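Local coordinates for protein probable zinc protease PqqL (PDB 6OFS) that probably cleaves peptides in the periplasm as a zinc-dependent metalloendopeptidase of the M16 family, at residues N720-V725 with T897-L902; A733-W738 with L797-Q802; V768-Q773 with L810-E815. One frame throughout, in Å; residues are numbered along the deposited sequence.

Contact 1: N720-V725 with T897-L902; sequences NASVTV and TYTGVL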
loop_
_atom_site.group_PDB
_atom_site.type_symbol
_atom_site.label_atom_id
_atom_site.label_comp_id
_atom_site.label_asym_id
_atom_site.label_seq_id
_atom_site.Cartn_x
_atom_site.Cartn_y
_atom_site.Cartn_z
ATOM N N ASN A 720 -23.219 37.156 22.830
ATOM C CA ASN A 720 -21.963 37.388 23.537
ATOM C C ASN A 720 -21.803 36.370 24.644
ATOM O O ASN A 720 -22.802 35.860 25.164
ATOM C CB ASN A 720 -21.997 38.765 24.187
ATOM C CG ASN A 720 -21.793 39.927 23.262
ATOM O OD1 ASN A 720 -21.848 39.813 22.033
ATOM N ND2 ASN A 720 -21.564 41.085 23.846
ATOM N N ALA A 721 -20.552 36.102 25.037
ATOM C CA ALA A 721 -20.252 35.193 26.143
ATOM C C ALA A 721 -19.036 35.671 26.918
ATOM O O ALA A 721 -18.091 36.170 26.324
ATOM C CB ALA A 721 -20.045 33.780 25.636
ATOM N N SER A 722 -19.098 35.576 28.247
ATOM C CA SER A 722 -18.024 35.959 29.153
ATOM C C SER A 722 -17.794 34.765 30.055
ATOM O O SER A 722 -18.435 34.623 31.101
ATOM C CB SER A 722 -18.393 37.210 29.936
ATOM O OG SER A 722 -18.581 38.287 29.032
ATOM N N VAL A 723 -16.923 33.857 29.591
ATOM C CA VAL A 723 -16.607 32.595 30.242
ATOM C C VAL A 723 -15.385 32.706 31.150
ATOM O O VAL A 723 -14.434 33.423 30.832
ATOM C CB VAL A 723 -16.418 31.485 29.178
ATOM C CG1 VAL A 723 -16.442 30.091 29.804
ATOM C CG2 VAL A 723 -17.459 31.593 28.067
ATOM N N THR A 724 -15.428 31.984 32.285
ATOM C CA THR A 724 -14.345 31.852 33.262
ATOM C C THR A 724 -14.165 30.373 33.537
ATOM O O THR A 724 -15.129 29.682 33.870
ATOM C CB THR A 724 -14.592 32.645 34.560
ATOM O OG1 THR A 724 -15.823 32.225 35.146
ATOM C CG2 THR A 724 -14.547 34.166 34.365
ATOM N N VAL A 725 -12.944 29.879 33.361
ATOM C CA VAL A 725 -12.605 28.468 33.580
ATOM C C VAL A 725 -11.485 28.379 34.622
ATOM O O VAL A 725 -10.427 28.971 34.432
ATOM C CB VAL A 725 -12.224 27.760 32.242
ATOM C CG1 VAL A 725 -11.713 26.347 32.478
ATOM C CG2 VAL A 725 -13.393 27.742 31.266
ATOM N N THR A 897 -18.987 40.464 21.278
ATOM C CA THR A 897 -17.766 40.385 22.080
ATOM C C THR A 897 -17.739 39.056 22.845
ATOM O O THR A 897 -18.686 38.743 23.572
ATOM C CB THR A 897 -17.516 41.602 22.999
ATOM O OG1 THR A 897 -18.414 41.567 24.105
ATOM C CG2 THR A 897 -17.573 42.944 22.277
ATOM N N TYR A 898 -16.675 38.266 22.657
ATOM C CA TYR A 898 -16.510 36.994 23.360
ATOM C C TYR A 898 -15.282 37.081 24.270
ATOM O O TYR A 898 -14.183 37.443 23.822
ATOM C CB TYR A 898 -16.447 35.792 22.403
ATOM C CG TYR A 898 -17.387 35.885 21.217
ATOM C CD1 TYR A 898 -18.710 35.456 21.311
ATOM C CD2 TYR A 898 -16.949 36.388 19.993
ATOM C CE1 TYR A 898 -19.577 35.547 20.221
ATOM C CE2 TYR A 898 -17.797 36.449 18.889
ATOM C CZ TYR A 898 -19.106 36.016 19.004
ATOM O OH TYR A 898 -19.924 36.108 17.907
ATOM N N THR A 899 -15.496 36.820 25.569
ATOM C CA THR A 899 -14.466 36.921 26.590
ATOM C C THR A 899 -14.235 35.589 27.267
ATOM O O THR A 899 -15.187 34.874 27.584
ATOM C CB THR A 899 -14.785 38.063 27.546
ATOM O OG1 THR A 899 -15.104 39.206 26.746
ATOM C CG2 THR A 899 -13.608 38.401 28.480
ATOM N N GLY A 900 -12.962 35.265 27.445
ATOM C CA GLY A 900 -12.532 34.025 28.062
ATOM C C GLY A 900 -11.412 34.259 29.038
ATOM O O GLY A 900 -10.412 34.904 28.711
ATOM N N VAL A 901 -11.585 33.741 30.251
ATOM C CA VAL A 901 -10.607 33.865 31.321
ATOM C C VAL A 901 -10.256 32.471 31.822
ATOM O O VAL A 901 -11.148 31.724 32.240
ATOM C CB VAL A 901 -11.141 34.784 32.456
ATOM C CG1 VAL A 901 -10.160 34.854 33.603
ATOM C CG2 VAL A 901 -11.442 36.191 31.937
ATOM N N LEU A 902 -8.964 32.105 31.741
ATOM C CA LEU A 902 -8.476 30.823 32.258
ATOM C C LEU A 902 -7.756 31.139 33.549
ATOM O O LEU A 902 -6.772 31.877 33.547
ATOM C CB LEU A 902 -7.596 30.028 31.263
ATOM C CG LEU A 902 -7.035 28.662 31.735
ATOM C CD1 LEU A 902 -8.138 27.715 32.223
ATOM C CD2 LEU A 902 -6.267 27.981 30.635
#

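Contact 2: A733-W738 with L797-Q802; sequences AQVSQW and LAFTCQ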
loop_
_atom_site.group_PDB
_atom_site.type_symbol
_atom_site.label_atom_id
_atom_site.label_comp_id
_atom_site.label_asym_id
_atom_site.label_seq_id
_atom_site.Cartn_x
_atom_site.Cartn_y
_atom_site.Cartn_z
ATOM N N ALA A 733 -2.964 33.712 35.022
ATOM C CA ALA A 733 -4.297 33.965 34.481
ATOM C C ALA A 733 -4.101 34.284 32.996
ATOM O O ALA A 733 -3.248 35.103 32.649
ATOM C CB ALA A 733 -4.950 35.143 35.190
ATOM N N GLN A 734 -4.846 33.606 32.128
ATOM C CA GLN A 734 -4.797 33.825 30.684
ATOM C C GLN A 734 -6.147 34.436 30.271
ATOM O O GLN A 734 -7.185 33.816 30.481
ATOM C CB GLN A 734 -4.505 32.491 29.958
ATOM C CG GLN A 734 -4.045 32.632 28.501
ATOM C CD GLN A 734 -3.662 31.301 27.869
ATOM O OE1 GLN A 734 -2.768 30.577 28.348
ATOM N NE2 GLN A 734 -4.326 30.957 26.765
ATOM N N VAL A 735 -6.133 35.674 29.748
ATOM C CA VAL A 735 -7.336 36.407 29.319
ATOM C C VAL A 735 -7.369 36.598 27.798
ATOM O O VAL A 735 -6.407 37.100 27.215
ATOM C CB VAL A 735 -7.519 37.758 30.074
ATOM C CG1 VAL A 735 -8.727 38.533 29.555
ATOM C CG2 VAL A 735 -7.642 37.540 31.579
ATOM N N SER A 736 -8.500 36.241 27.173
ATOM C CA SER A 736 -8.725 36.425 25.741
ATOM C C SER A 736 -10.036 37.181 25.493
ATOM O O SER A 736 -11.078 36.810 26.050
ATOM C CB SER A 736 -8.748 35.080 25.018
ATOM O OG SER A 736 -7.522 34.397 25.196
ATOM N N GLN A 737 -9.981 38.242 24.668
ATOM C CA GLN A 737 -11.170 39.010 24.299
ATOM C C GLN A 737 -11.223 39.175 22.787
ATOM O O GLN A 737 -10.274 39.659 22.173
ATOM C CB GLN A 737 -11.234 40.368 25.022
ATOM C CG GLN A 737 -12.514 41.160 24.720
ATOM C CD GLN A 737 -12.512 42.532 25.339
ATOM O OE1 GLN A 737 -13.103 42.761 26.404
ATOM N NE2 GLN A 737 -11.844 43.480 24.683
ATOM N N TRP A 738 -12.312 38.711 22.192
ATOM C CA TRP A 738 -12.570 38.804 20.758
ATOM C C TRP A 738 -13.700 39.770 20.543
ATOM O O TRP A 738 -14.739 39.673 21.191
ATOM C CB TRP A 738 -12.978 37.457 20.162
ATOM C CG TRP A 738 -11.849 36.529 19.843
ATOM C CD1 TRP A 738 -11.203 36.406 18.645
ATOM C CD2 TRP A 738 -11.363 35.472 20.674
ATOM N NE1 TRP A 738 -10.316 35.356 18.692
ATOM C CE2 TRP A 738 -10.393 34.764 19.929
ATOM C CE3 TRP A 738 -11.671 35.034 21.974
ATOM C CZ2 TRP A 738 -9.677 33.683 20.467
ATOM C CZ3 TRP A 738 -10.976 33.951 22.499
ATOM C CH2 TRP A 738 -9.987 33.293 21.753
ATOM N N LEU A 797 -7.632 40.474 21.572
ATOM C CA LEU A 797 -6.821 41.100 22.612
ATOM C C LEU A 797 -6.473 39.979 23.606
ATOM O O LEU A 797 -7.367 39.417 24.257
ATOM C CB LEU A 797 -7.586 42.252 23.300
ATOM C CG LEU A 797 -7.074 42.692 24.694
ATOM C CD1 LEU A 797 -5.836 43.597 24.601
ATOM C CD2 LEU A 797 -8.177 43.352 25.492
ATOM N N ALA A 798 -5.206 39.593 23.657
ATOM C CA ALA A 798 -4.789 38.523 24.566
ATOM C C ALA A 798 -3.747 38.998 25.578
ATOM O O ALA A 798 -2.930 39.848 25.257
ATOM C CB ALA A 798 -4.262 37.330 23.785
ATOM N N PHE A 799 -3.795 38.476 26.804
ATOM C CA PHE A 799 -2.798 38.785 27.820
ATOM C C PHE A 799 -2.767 37.722 28.896
ATOM O O PHE A 799 -3.752 37.012 29.095
ATOM C CB PHE A 799 -2.919 40.222 28.403
ATOM C CG PHE A 799 -4.133 40.544 29.245
ATOM C CD1 PHE A 799 -4.110 40.361 30.626
ATOM C CD2 PHE A 799 -5.280 41.077 28.667
ATOM C CE1 PHE A 799 -5.233 40.656 31.403
ATOM C CE2 PHE A 799 -6.401 41.381 29.450
ATOM C CZ PHE A 799 -6.371 41.161 30.811
ATOM N N THR A 800 -1.605 37.575 29.537
ATOM C CA THR A 800 -1.395 36.674 30.669
ATOM C C THR A 800 -0.932 37.579 31.788
ATOM O O THR A 800 -0.112 38.475 31.558
ATOM C CB THR A 800 -0.396 35.546 30.368
ATOM O OG1 THR A 800 0.842 36.106 29.940
ATOM C CG2 THR A 800 -0.913 34.545 29.342
ATOM N N CYS A 801 -1.479 37.383 32.985
ATOM C CA CYS A 801 -1.172 38.235 34.139
ATOM C C CYS A 801 -1.277 37.428 35.428
ATOM O O CYS A 801 -1.560 36.228 35.396
ATOM C CB CYS A 801 -2.149 39.406 34.161
ATOM S SG CYS A 801 -3.871 38.911 34.458
ATOM N N GLN A 802 -1.118 38.123 36.562
ATOM C CA GLN A 802 -1.291 37.581 37.905
ATOM C C GLN A 802 -2.817 37.462 38.100
ATOM O O GLN A 802 -3.529 38.402 37.731
ATOM C CB GLN A 802 -0.691 38.553 38.945
ATOM C CG GLN A 802 -0.362 37.908 40.286
ATOM C CD GLN A 802 -0.147 38.921 41.388
ATOM O OE1 GLN A 802 0.294 40.063 41.166
ATOM N NE2 GLN A 802 -0.445 38.518 42.613
#

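Contact 3: V768-Q773 with L810-E815; sequences VNIREQ and LTLANE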
loop_
_atom_site.group_PDB
_atom_site.type_symbol
_atom_site.label_atom_id
_atom_site.label_comp_id
_atom_site.label_asym_id
_atom_site.label_seq_id
_atom_site.Cartn_x
_atom_site.Cartn_y
_atom_site.Cartn_z
ATOM N N VAL A 768 2.909 49.420 26.289
ATOM C CA VAL A 768 3.363 50.450 27.238
ATOM C C VAL A 768 2.454 50.544 28.490
ATOM O O VAL A 768 2.970 50.711 29.600
ATOM C CB VAL A 768 3.612 51.858 26.586
ATOM C CG1 VAL A 768 4.647 51.783 25.465
ATOM C CG2 VAL A 768 2.328 52.512 26.082
ATOM N N ASN A 769 1.120 50.418 28.306
ATOM C CA ASN A 769 0.127 50.555 29.370
ATOM C C ASN A 769 -0.223 49.283 30.140
ATOM O O ASN A 769 -0.628 49.390 31.300
ATOM C CB ASN A 769 -1.155 51.172 28.819
ATOM C CG ASN A 769 -1.166 52.669 28.837
ATOM O OD1 ASN A 769 -1.278 53.296 29.899
ATOM N ND2 ASN A 769 -1.052 53.274 27.663
ATOM N N ILE A 770 -0.146 48.100 29.505
ATOM C CA ILE A 770 -0.559 46.860 30.178
ATOM C C ILE A 770 0.643 46.048 30.664
ATOM O O ILE A 770 0.600 45.518 31.776
ATOM C CB ILE A 770 -1.553 46.031 29.289
ATOM C CG1 ILE A 770 -2.735 46.898 28.742
ATOM C CG2 ILE A 770 -2.064 44.762 29.964
ATOM C CD1 ILE A 770 -3.604 47.674 29.786
ATOM N N ARG A 771 1.708 45.959 29.855
ATOM C CA ARG A 771 2.892 45.184 30.216
ATOM C C ARG A 771 3.922 46.001 31.004
ATOM O O ARG A 771 4.273 45.610 32.121
ATOM C CB ARG A 771 3.513 44.514 28.981
ATOM C CG ARG A 771 4.669 43.587 29.304
ATOM C CD ARG A 771 5.617 43.502 28.136
ATOM N NE ARG A 771 5.552 42.186 27.507
ATOM C CZ ARG A 771 6.591 41.369 27.365
ATOM N NH1 ARG A 771 6.436 40.184 26.787
ATOM N NH2 ARG A 771 7.795 41.729 27.799
ATOM N N GLU A 772 4.399 47.124 30.429
ATOM C CA GLU A 772 5.423 47.986 31.032
ATOM C C GLU A 772 4.974 48.675 32.336
ATOM O O GLU A 772 5.831 49.024 33.152
ATOM C CB GLU A 772 5.979 49.011 30.022
ATOM C CG GLU A 772 6.345 48.475 28.634
ATOM C CD GLU A 772 7.209 47.231 28.460
ATOM O OE1 GLU A 772 7.932 46.839 29.406
ATOM O OE2 GLU A 772 7.175 46.659 27.347
ATOM N N GLN A 773 3.650 48.853 32.543
ATOM C CA GLN A 773 3.096 49.432 33.771
ATOM C C GLN A 773 3.323 48.441 34.917
ATOM O O GLN A 773 3.042 47.249 34.754
ATOM C CB GLN A 773 1.595 49.716 33.618
ATOM C CG GLN A 773 1.238 51.205 33.592
ATOM C CD GLN A 773 -0.258 51.466 33.583
ATOM O OE1 GLN A 773 -0.785 52.186 32.720
ATOM N NE2 GLN A 773 -0.985 50.887 34.536
ATOM N N LEU A 810 -8.026 44.008 32.196
ATOM C CA LEU A 810 -8.963 43.958 31.070
ATOM C C LEU A 810 -9.691 45.310 30.931
ATOM O O LEU A 810 -9.864 45.798 29.815
ATOM C CB LEU A 810 -9.974 42.817 31.233
ATOM C CG LEU A 810 -11.062 42.685 30.149
ATOM C CD1 LEU A 810 -10.466 42.585 28.729
ATOM C CD2 LEU A 810 -11.915 41.479 30.410
ATOM N N THR A 811 -10.084 45.908 32.072
ATOM C CA THR A 811 -10.743 47.211 32.155
ATOM C C THR A 811 -9.811 48.297 31.575
ATOM O O THR A 811 -10.250 49.124 30.765
ATOM C CB THR A 811 -11.158 47.492 33.622
ATOM O OG1 THR A 811 -12.042 46.459 34.077
ATOM C CG2 THR A 811 -11.798 48.877 33.805
ATOM N N LEU A 812 -8.530 48.270 31.980
ATOM C CA LEU A 812 -7.537 49.213 31.499
ATOM C C LEU A 812 -7.214 49.000 30.012
ATOM O O LEU A 812 -6.976 49.980 29.310
ATOM C CB LEU A 812 -6.266 49.200 32.380
ATOM C CG LEU A 812 -5.209 50.313 32.080
ATOM C CD1 LEU A 812 -5.739 51.723 32.366
ATOM C CD2 LEU A 812 -3.928 50.070 32.831
ATOM N N ALA A 813 -7.234 47.734 29.530
ATOM C CA ALA A 813 -6.959 47.426 28.121
ATOM C C ALA A 813 -8.080 47.923 27.212
ATOM O O ALA A 813 -7.810 48.386 26.105
ATOM C CB ALA A 813 -6.731 45.937 27.927
ATOM N N ASN A 814 -9.326 47.870 27.702
ATOM C CA ASN A 814 -10.488 48.345 26.959
ATOM C C ASN A 814 -10.505 49.852 26.908
ATOM O O ASN A 814 -10.834 50.401 25.859
ATOM C CB ASN A 814 -11.795 47.804 27.545
ATOM C CG ASN A 814 -12.018 46.347 27.276
ATOM O OD1 ASN A 814 -11.880 45.876 26.145
ATOM N ND2 ASN A 814 -12.379 45.594 28.310
ATOM N N GLU A 815 -10.128 50.530 28.018
ATOM C CA GLU A 815 -10.114 52.001 28.029
ATOM C C GLU A 815 -8.977 52.552 27.160
ATOM O O GLU A 815 -9.151 53.602 26.539
ATOM C CB GLU A 815 -10.142 52.598 29.452
ATOM C CG GLU A 815 -8.875 52.421 30.262
ATOM C CD GLU A 815 -8.841 53.147 31.593
ATOM O OE1 GLU A 815 -8.076 54.134 31.710
ATOM O OE2 GLU A 815 -9.560 52.716 32.525
#

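Contact 1: N720-V725 with T897-L902
The parallel edge pair of a five-stranded mixed sheet is formed here: Ala721 to Val725 of the outermost strand 721-728 run beside Tyr898 to Leu902 of strand 896-904. Just ahead of the first strand, Asn720 opens the pairing with its side chain, OD1 accepting the N-H of Thr897 at 3.0 Å. The donor stands above the amide's carbonyl plane, and Asn896 ND2 gives the same oxygen a second bond. From there the backbone takes over. Thr899 N reaches Ala721 O at 2.8 Å in an almost straight bond (176° at the hydrogen), Val723 N returns to Thr899 O, Val901 N goes to Val723 O, and Val725 N closes on Val901 O at 2.8 Å. Thr724 CG2 lies alongside Val901 CB, 4.0 Å away, both side chains pointing the same way. On the other face Leu902 leans across: with CG anti to the backbone N (chi1 180°), a chi2 of 55° turns CD1 to Val725 CG1 at 3.8 Å; Val723 and Val725 there touch helix 629-641. The last strand of the sheet slots in between its first two, 721-728 and 733-742, a strand order consistent with the alpha/beta domains of M16 peptidases.

Contact 2: A733-W738 with L797-Q802
Ala733 and Cys801 begin an antiparallel pairing of two inner strands, 733-742 and 792-801, in the mixed sheet of an M16 domain of the inactive type. The two form a hydrogen-bonded pair: Ala733 N donates to Cys801 O at 2.9 Å, and Cys801 N answers to Ala733 O. Gln734 follows as a non-hydrogen-bonded pair with Thr800; its CG runs beside Thr800 CG2 at 3.8 Å, while the threonine's hydroxyl bonds to Ser779 on the far side. Val735 sits at the middle, with two backbone bonds to Phe799, the one from Val735 N to Phe799 O measuring 2.8 Å. Its side chain and the phenylalanine point the same way, and the valine covers one ring face in a CH-pi contact, CB lying 3.8 Å from the ring centroid and 18° off its normal. What brings the ring here is its first torsion: CG stands between the backbone N and the carbonyl carbon (chi1 68°), which tips the far end toward the valine. An alanine at Phe799 would keep the backbone bonds but would probably leave Val735 without the ring face it packs on and open a gap next to Leu810 of helix 806-823. Ser736 then pairs with Ala798 without hydrogen bonds, on the same face as Gln734. Gln737 ends the run with two backbone bonds to Leu797. The extended Gln737 side chain crosses that of Leu797, NE2 lying 3.8 Å from Leu797 CD2, while NE2 donates to Asn814 OD1.

Contact 3: V768-Q773 with L810-E815
Ile770 drives its terminal methyl into the side of helix 806-823, at the step between Leu812 and Ala813, and that one group carries most of this helix-on-helix contact. CG1 is anti to the carbonyl carbon (chi1 -50°), and a second turn of like sense (chi2 -55°) sends CD1 toward the partner helix, although the side chain sets out in another direction. CD1 comes to 3.6 Å from Ala813 N, so the methyl rests against the backbone of the helix and not merely on its side chains. To one side it has Leu812 CG at 3.8 Å, to the other the small Ala813 CB at 4.0 Å; the alanine lets the isoleucine come close to the helix surface.

Leu812 meets this approach from its own helix. Its CB points toward segment 768-773, and with CG anti to the backbone N (chi1 -172°) the branched end extends toward Asn769 and Gln773. There CD2 lies 3.7 Å from Asn769 O. The Gln773 chain comes from the opposite direction, its amide end against Leu812 CD2 at the exposed margin. No hydrogen bond joins the two segments, and the contact rests on van der Waals packing. Asn769, whose CB also points across, turns its amide back to its own helix, ND2 bonding to Asp765 O.

Around this patch, Ile770 also touches Leu809 one turn earlier on helix 806-823, and Asn769 touches Val816 one turn later. Leu810 and Ala813 face the sheet through Leu797 of strand 792-801; helix 806-823 and the end region of helix 749-771 lie side by side against the same face of the sheet, next to strand 792-801.

All three contacts belong to one sheet and the helices on it, about 47 to 57 Å from the chain centre to each contact centre and away from the zinc site. Contacts 1 and 2 share the sheet and adjoin through strands 896-904 and 733-742, Leu902 N bonding to Gln734 O. Contact 1, at the sheet edge, is parallel and has several exposed residues; contact 2, further in, is antiparallel, with more buried residues and a valine set over the face of a phenylalanine ring. Contact 3 is the outlying helix layer and has no hydrogen bonds across it. It joins contact 2 where Phe799 CZ packs on Leu810 N, and meets contact 1 more lightly, through Thr899 and Leu810.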